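Squalene synthase HpnC (Alicyclobacillus acidocaldarius subsp. acidocaldarius, PDB 4HD1) probably acts as a squalene synthase-type prenyltransferase, a member of the squalene/phytoene synthase family of isoprenoid-building enzymes. Local coordinates at residues A[210-224]-A[249-263]. Numbering follows the deposited sequence.
Sequences RRCIALEVDRAQALF and GEAILAAIRRQGYNP
Q221 uses both ends of its amide across the gap to helix 249-257. R257 NH2 gives a nearly straight bond to Q221 OE1 (3.1 Å, 167°), arriving in the carbonyl plane on a lone pair. Q221 NE2 donates to E250 OE2 at 3.2 Å, meeting the carboxylate on its anti side, and also reaches D225 OD1 in its own helix. The side chain leaves with CG anti to the backbone N (chi1 -171°) and then bends at chi2, which lays the amide between the two charged residues. With an alanine here, R257 NH2 and E250 OE2 would probably lose these mates and L253 CD1 one of its neighbours. That leucine is a knob among V217, A220, Q221 and F224, in the antiparallel helix pairing (156°) of an all-helical squalene/phytoene synthase fold. F224 CZ lies 3.5 Å from G249 CA, where a side chain would clash with the ring. Beyond R257 a Schellman motif, with G260 at positive phi, closes the second helix: Y261 N bonds I256 O and G260 N bonds R257 O. I256 O also accepts from Q259 N, on the opposite face of its plane. The turn presents Y261, whose ring receives A214 CB in a CH-pi contact over its centre (3.7 Å to the centroid), with R257 CA over the opposite face near the rim. R210 bonds G260 O only weakly through NH1 (2.7 Å); its NE is satisfied by A205 O, while N262 CB lies over one guanidinium face, toward its rim.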
loop_
_atom_site.group_PDB
_atom_site.type_symbol
_atom_site.label_atom_id
_atom_site.label_comp_id
_atom_site.label_asym_id
_atom_site.label_seq_id
_atom_site.Cartn_x
_atom_site.Cartn_y
_atom_site.Cartn_z
ATOM N N ARG A 210 20.092 -1.569 -16.450
ATOM C CA ARG A 210 20.368 -2.630 -15.478
ATOM C C ARG A 210 21.012 -2.105 -14.193
ATOM O O ARG A 210 20.681 -2.567 -13.099
ATOM C CB ARG A 210 21.228 -3.727 -16.109
ATOM C CG ARG A 210 20.479 -4.589 -17.115
ATOM C CD ARG A 210 21.431 -5.447 -17.931
ATOM N NE ARG A 210 20.728 -6.229 -18.949
ATOM C CZ ARG A 210 20.345 -7.497 -18.805
ATOM N NH1 ARG A 210 20.595 -8.157 -17.680
ATOM N NH2 ARG A 210 19.710 -8.113 -19.795
ATOM N N ARG A 211 21.915 -1.135 -14.334
ATOM C CA ARG A 211 22.554 -0.488 -13.186
ATOM C C ARG A 211 21.585 0.386 -12.397
ATOM O O ARG A 211 21.700 0.496 -11.177
ATOM C CB ARG A 211 23.764 0.336 -13.624
ATOM C CG ARG A 211 25.014 -0.489 -13.869
ATOM C CD ARG A 211 26.215 0.387 -14.181
ATOM N NE ARG A 211 27.423 -0.416 -14.365
ATOM C CZ ARG A 211 27.821 -0.936 -15.524
ATOM N NH1 ARG A 211 27.116 -0.740 -16.634
ATOM N NH2 ARG A 211 28.933 -1.655 -15.576
ATOM N N CYS A 212 20.636 1.005 -13.093
ATOM C CA CYS A 212 19.610 1.812 -12.438
ATOM C C CYS A 212 18.638 0.960 -11.618
ATOM O O CYS A 212 18.308 1.311 -10.481
ATOM C CB CYS A 212 18.839 2.642 -13.456
ATOM S SG CYS A 212 17.489 3.574 -12.706
ATOM N N ILE A 213 18.177 -0.143 -12.207
ATOM C CA ILE A 213 17.342 -1.120 -11.512
ATOM C C ILE A 213 18.078 -1.623 -10.264
ATOM O O ILE A 213 17.496 -1.676 -9.178
ATOM C CB ILE A 213 16.962 -2.315 -12.426
ATOM C CG1 ILE A 213 16.345 -1.846 -13.758
ATOM C CG2 ILE A 213 16.040 -3.288 -11.700
ATOM C CD1 ILE A 213 14.945 -1.263 -13.686
ATOM N N ALA A 214 19.359 -1.960 -10.425
ATOM C CA ALA A 214 20.204 -2.401 -9.311
ATOM C C ALA A 214 20.259 -1.378 -8.182
ATOM O O ALA A 214 20.166 -1.747 -7.017
ATOM C CB ALA A 214 21.606 -2.750 -9.795
ATOM N N LEU A 215 20.390 -0.100 -8.529
ATOM C CA LEU A 215 20.389 0.966 -7.529
ATOM C C LEU A 215 19.087 0.998 -6.720
ATOM O O LEU A 215 19.115 1.186 -5.500
ATOM C CB LEU A 215 20.636 2.329 -8.179
ATOM C CG LEU A 215 20.698 3.521 -7.216
ATOM C CD1 LEU A 215 21.910 3.428 -6.296
ATOM C CD2 LEU A 215 20.689 4.844 -7.969
ATOM N N GLU A 216 17.958 0.813 -7.402
ATOM C CA GLU A 216 16.646 0.797 -6.741
ATOM C C GLU A 216 16.498 -0.417 -5.828
ATOM O O GLU A 216 16.028 -0.298 -4.694
ATOM C CB GLU A 216 15.494 0.836 -7.760
ATOM C CG GLU A 216 15.594 1.908 -8.843
ATOM C CD GLU A 216 15.876 3.311 -8.317
ATOM O OE1 GLU A 216 15.836 3.547 -7.091
ATOM O OE2 GLU A 216 16.142 4.197 -9.149
ATOM N N VAL A 217 16.909 -1.578 -6.338
ATOM C CA VAL A 217 16.905 -2.821 -5.576
ATOM C C VAL A 217 17.683 -2.660 -4.264
ATOM O O VAL A 217 17.180 -3.029 -3.200
ATOM C CB VAL A 217 17.450 -3.998 -6.420
ATOM C CG1 VAL A 217 17.663 -5.243 -5.563
ATOM C CG2 VAL A 217 16.504 -4.297 -7.575
ATOM N N ASP A 218 18.884 -2.086 -4.346
ATOM C CA ASP A 218 19.717 -1.814 -3.169
ATOM C C ASP A 218 19.024 -0.888 -2.173
ATOM O O ASP A 218 19.075 -1.127 -0.966
ATOM C CB ASP A 218 21.065 -1.195 -3.573
ATOM C CG ASP A 218 21.943 -2.141 -4.385
ATOM O OD1 ASP A 218 21.538 -3.295 -4.650
ATOM O OD2 ASP A 218 23.057 -1.715 -4.764
ATOM N N ARG A 219 18.391 0.171 -2.681
ATOM C CA ARG A 219 17.668 1.131 -1.846
ATOM C C ARG A 219 16.553 0.444 -1.060
ATOM O O ARG A 219 16.365 0.707 0.136
ATOM C CB ARG A 219 17.067 2.244 -2.701
ATOM C CG ARG A 219 18.054 3.292 -3.183
ATOM C CD ARG A 219 17.292 4.477 -3.748
ATOM N NE ARG A 219 18.155 5.601 -4.110
ATOM C CZ ARG A 219 18.293 6.077 -5.343
ATOM N NH1 ARG A 219 17.627 5.535 -6.353
ATOM N NH2 ARG A 219 19.100 7.103 -5.569
ATOM N N ALA A 220 15.828 -0.439 -1.750
ATOM C CA ALA A 220 14.705 -1.175 -1.175
ATOM C C ALA A 220 15.187 -2.214 -0.163
ATOM O O ALA A 220 14.577 -2.388 0.895
ATOM C CB ALA A 220 13.860 -1.824 -2.271
ATOM N N GLN A 221 16.293 -2.884 -0.484
ATOM C CA GLN A 221 16.906 -3.830 0.445
ATOM C C GLN A 221 17.328 -3.137 1.747
ATOM O O GLN A 221 17.110 -3.670 2.834
ATOM C CB GLN A 221 18.084 -4.555 -0.215
ATOM C CG GLN A 221 18.647 -5.715 0.600
ATOM C CD GLN A 221 17.630 -6.820 0.845
ATOM O OE1 GLN A 221 17.184 -7.499 -0.092
ATOM N NE2 GLN A 221 17.263 -7.011 2.110
ATOM N N ALA A 222 17.906 -1.942 1.628
ATOM C CA ALA A 222 18.302 -1.146 2.792
ATOM C C ALA A 222 17.085 -0.744 3.617
ATOM O O ALA A 222 17.144 -0.718 4.852
ATOM C CB ALA A 222 19.087 0.086 2.360
ATOM N N LEU A 223 15.983 -0.447 2.936
ATOM C CA LEU A 223 14.727 -0.134 3.617
ATOM C C LEU A 223 14.124 -1.344 4.347
ATOM O O LEU A 223 13.658 -1.217 5.483
ATOM C CB LEU A 223 13.723 0.519 2.658
ATOM C CG LEU A 223 14.082 1.960 2.252
ATOM C CD1 LEU A 223 13.245 2.413 1.061
ATOM C CD2 LEU A 223 13.970 2.936 3.428
ATOM N N PHE A 224 14.148 -2.509 3.704
ATOM C CA PHE A 224 13.811 -3.757 4.389
ATOM C C PHE A 224 14.659 -3.970 5.647
ATOM O O PHE A 224 14.112 -4.242 6.716
ATOM C CB PHE A 224 13.917 -4.968 3.450
ATOM C CG PHE A 224 12.735 -5.127 2.542
ATOM C CD1 PHE A 224 11.442 -5.183 3.065
ATOM C CD2 PHE A 224 12.903 -5.224 1.163
ATOM C CE1 PHE A 224 10.346 -5.322 2.227
ATOM C CE2 PHE A 224 11.804 -5.363 0.322
ATOM C CZ PHE A 224 10.527 -5.413 0.857
ATOM N N GLY A 249 8.789 -9.443 -0.100
ATOM C CA GLY A 249 9.479 -8.324 -0.733
ATOM C C GLY A 249 10.923 -8.632 -1.058
ATOM O O GLY A 249 11.406 -8.280 -2.131
ATOM N N GLU A 250 11.613 -9.296 -0.132
ATOM C CA GLU A 250 13.008 -9.677 -0.338
ATOM C C GLU A 250 13.129 -10.672 -1.481
ATOM O O GLU A 250 14.073 -10.601 -2.276
ATOM C CB GLU A 250 13.620 -10.259 0.939
ATOM C CG GLU A 250 13.963 -9.219 1.996
ATOM C CD GLU A 250 14.677 -9.804 3.207
ATOM O OE1 GLU A 250 14.356 -10.946 3.625
ATOM O OE2 GLU A 250 15.566 -9.111 3.751
ATOM N N ALA A 251 12.166 -11.588 -1.571
ATOM C CA ALA A 251 12.155 -12.585 -2.641
ATOM C C ALA A 251 11.918 -11.951 -4.006
ATOM O O ALA A 251 12.401 -12.461 -5.017
ATOM C CB ALA A 251 11.126 -13.666 -2.363
ATOM N N ILE A 252 11.181 -10.841 -4.038
ATOM C CA ILE A 252 10.976 -10.107 -5.293
ATOM C C ILE A 252 12.303 -9.510 -5.761
ATOM O O ILE A 252 12.658 -9.618 -6.939
ATOM C CB ILE A 252 9.872 -9.028 -5.176
ATOM C CG1 ILE A 252 8.492 -9.695 -5.072
ATOM C CG2 ILE A 252 9.909 -8.072 -6.371
ATOM C CD1 ILE A 252 7.353 -8.763 -4.698
ATOM N N LEU A 253 13.040 -8.906 -4.830
ATOM C CA LEU A 253 14.363 -8.350 -5.121
ATOM C C LEU A 253 15.325 -9.430 -5.607
ATOM O O LEU A 253 16.072 -9.220 -6.562
ATOM C CB LEU A 253 14.946 -7.650 -3.890
ATOM C CG LEU A 253 14.185 -6.458 -3.298
ATOM C CD1 LEU A 253 14.949 -5.889 -2.110
ATOM C CD2 LEU A 253 13.900 -5.376 -4.334
ATOM N N ALA A 254 15.282 -10.586 -4.947
ATOM C CA ALA A 254 16.159 -11.708 -5.267
ATOM C C ALA A 254 15.923 -12.245 -6.677
ATOM O O ALA A 254 16.870 -12.610 -7.364
ATOM C CB ALA A 254 16.007 -12.815 -4.229
ATOM N N ALA A 255 14.666 -12.275 -7.110
ATOM C CA ALA A 255 14.330 -12.696 -8.474
ATOM C C ALA A 255 14.803 -11.686 -9.524
ATOM O O ALA A 255 15.184 -12.073 -10.631
ATOM C CB ALA A 255 12.835 -12.947 -8.610
ATOM N N ILE A 256 14.771 -10.399 -9.172
ATOM C CA ILE A 256 15.262 -9.330 -10.047
ATOM C C ILE A 256 16.775 -9.457 -10.231
ATOM O O ILE A 256 17.282 -9.373 -11.354
ATOM C CB ILE A 256 14.871 -7.927 -9.515
ATOM C CG1 ILE A 256 13.359 -7.705 -9.661
ATOM C CG2 ILE A 256 15.634 -6.823 -10.246
ATOM C CD1 ILE A 256 12.805 -6.580 -8.813
ATOM N N ARG A 257 17.479 -9.679 -9.124
ATOM C CA ARG A 257 18.920 -9.934 -9.142
ATOM C C ARG A 257 19.258 -11.163 -9.989
ATOM O O ARG A 257 20.204 -11.141 -10.776
ATOM C CB ARG A 257 19.457 -10.116 -7.718
ATOM C CG ARG A 257 19.316 -8.885 -6.843
ATOM C CD ARG A 257 20.281 -8.927 -5.674
ATOM N NE ARG A 257 19.915 -7.947 -4.658
ATOM C CZ ARG A 257 19.116 -8.202 -3.625
ATOM N NH1 ARG A 257 18.599 -9.414 -3.465
ATOM N NH2 ARG A 257 18.834 -7.245 -2.748
ATOM N N ARG A 258 18.461 -12.218 -9.825
ATOM C CA ARG A 258 18.618 -13.470 -10.562
ATOM C C ARG A 258 18.129 -13.342 -12.013
ATOM O O ARG A 258 18.068 -14.330 -12.746
ATOM C CB ARG A 258 17.847 -14.578 -9.833
ATOM C CG ARG A 258 18.088 -15.997 -10.332
ATOM C CD ARG A 258 16.833 -16.846 -10.166
ATOM N NE ARG A 258 16.330 -16.821 -8.792
ATOM C CZ ARG A 258 15.087 -16.492 -8.440
ATOM N NH1 ARG A 258 14.184 -16.148 -9.357
ATOM N NH2 ARG A 258 14.746 -16.506 -7.158
ATOM N N GLN A 259 17.776 -12.126 -12.420
ATOM C CA GLN A 259 17.408 -11.845 -13.807
ATOM C C GLN A 259 18.311 -10.770 -14.398
ATOM O O GLN A 259 17.997 -10.186 -15.437
ATOM C CB GLN A 259 15.937 -11.433 -13.913
ATOM C CG GLN A 259 14.974 -12.607 -13.980
ATOM C CD GLN A 259 13.528 -12.194 -13.773
ATOM O OE1 GLN A 259 12.695 -12.346 -14.665
ATOM N NE2 GLN A 259 13.224 -11.663 -12.594
ATOM N N GLY A 260 19.434 -10.521 -13.726
ATOM C CA GLY A 260 20.404 -9.517 -14.152
ATOM C C GLY A 260 19.820 -8.122 -14.252
ATOM O O GLY A 260 20.250 -7.326 -15.087
ATOM N N TYR A 261 18.831 -7.835 -13.404
ATOM C CA TYR A 261 18.177 -6.525 -13.344
ATOM C C TYR A 261 17.500 -6.155 -14.671
ATOM O O TYR A 261 17.526 -4.999 -15.115
ATOM C CB TYR A 261 19.161 -5.448 -12.855
ATOM C CG TYR A 261 19.842 -5.830 -11.559
ATOM C CD1 TYR A 261 21.091 -6.449 -11.560
ATOM C CD2 TYR A 261 19.223 -5.600 -10.333
ATOM C CE1 TYR A 261 21.711 -6.816 -10.376
ATOM C CE2 TYR A 261 19.836 -5.961 -9.142
ATOM C CZ TYR A 261 21.079 -6.568 -9.169
ATOM O OH TYR A 261 21.688 -6.929 -7.991
ATOM N N ASN A 262 16.885 -7.162 -15.287
ATOM C CA ASN A 262 16.213 -7.013 -16.566
ATOM C C ASN A 262 14.701 -7.238 -16.450
ATOM O O ASN A 262 14.256 -8.378 -16.294
ATOM C CB ASN A 262 16.826 -7.980 -17.595
ATOM C CG ASN A 262 16.073 -7.996 -18.916
ATOM O OD1 ASN A 262 15.963 -6.979 -19.597
ATOM N ND2 ASN A 262 15.552 -9.160 -19.285
ATOM N N PRO A 263 13.904 -6.151 -16.517
ATOM C CA PRO A 263 12.465 -6.341 -16.709
ATOM C C PRO A 263 12.213 -6.723 -18.173
ATOM O O PRO A 263 13.159 -7.070 -18.882
ATOM C CB PRO A 263 11.892 -4.961 -16.389
ATOM C CG PRO A 263 12.981 -4.011 -16.767
ATOM C CD PRO A 263 14.267 -4.722 -16.431
#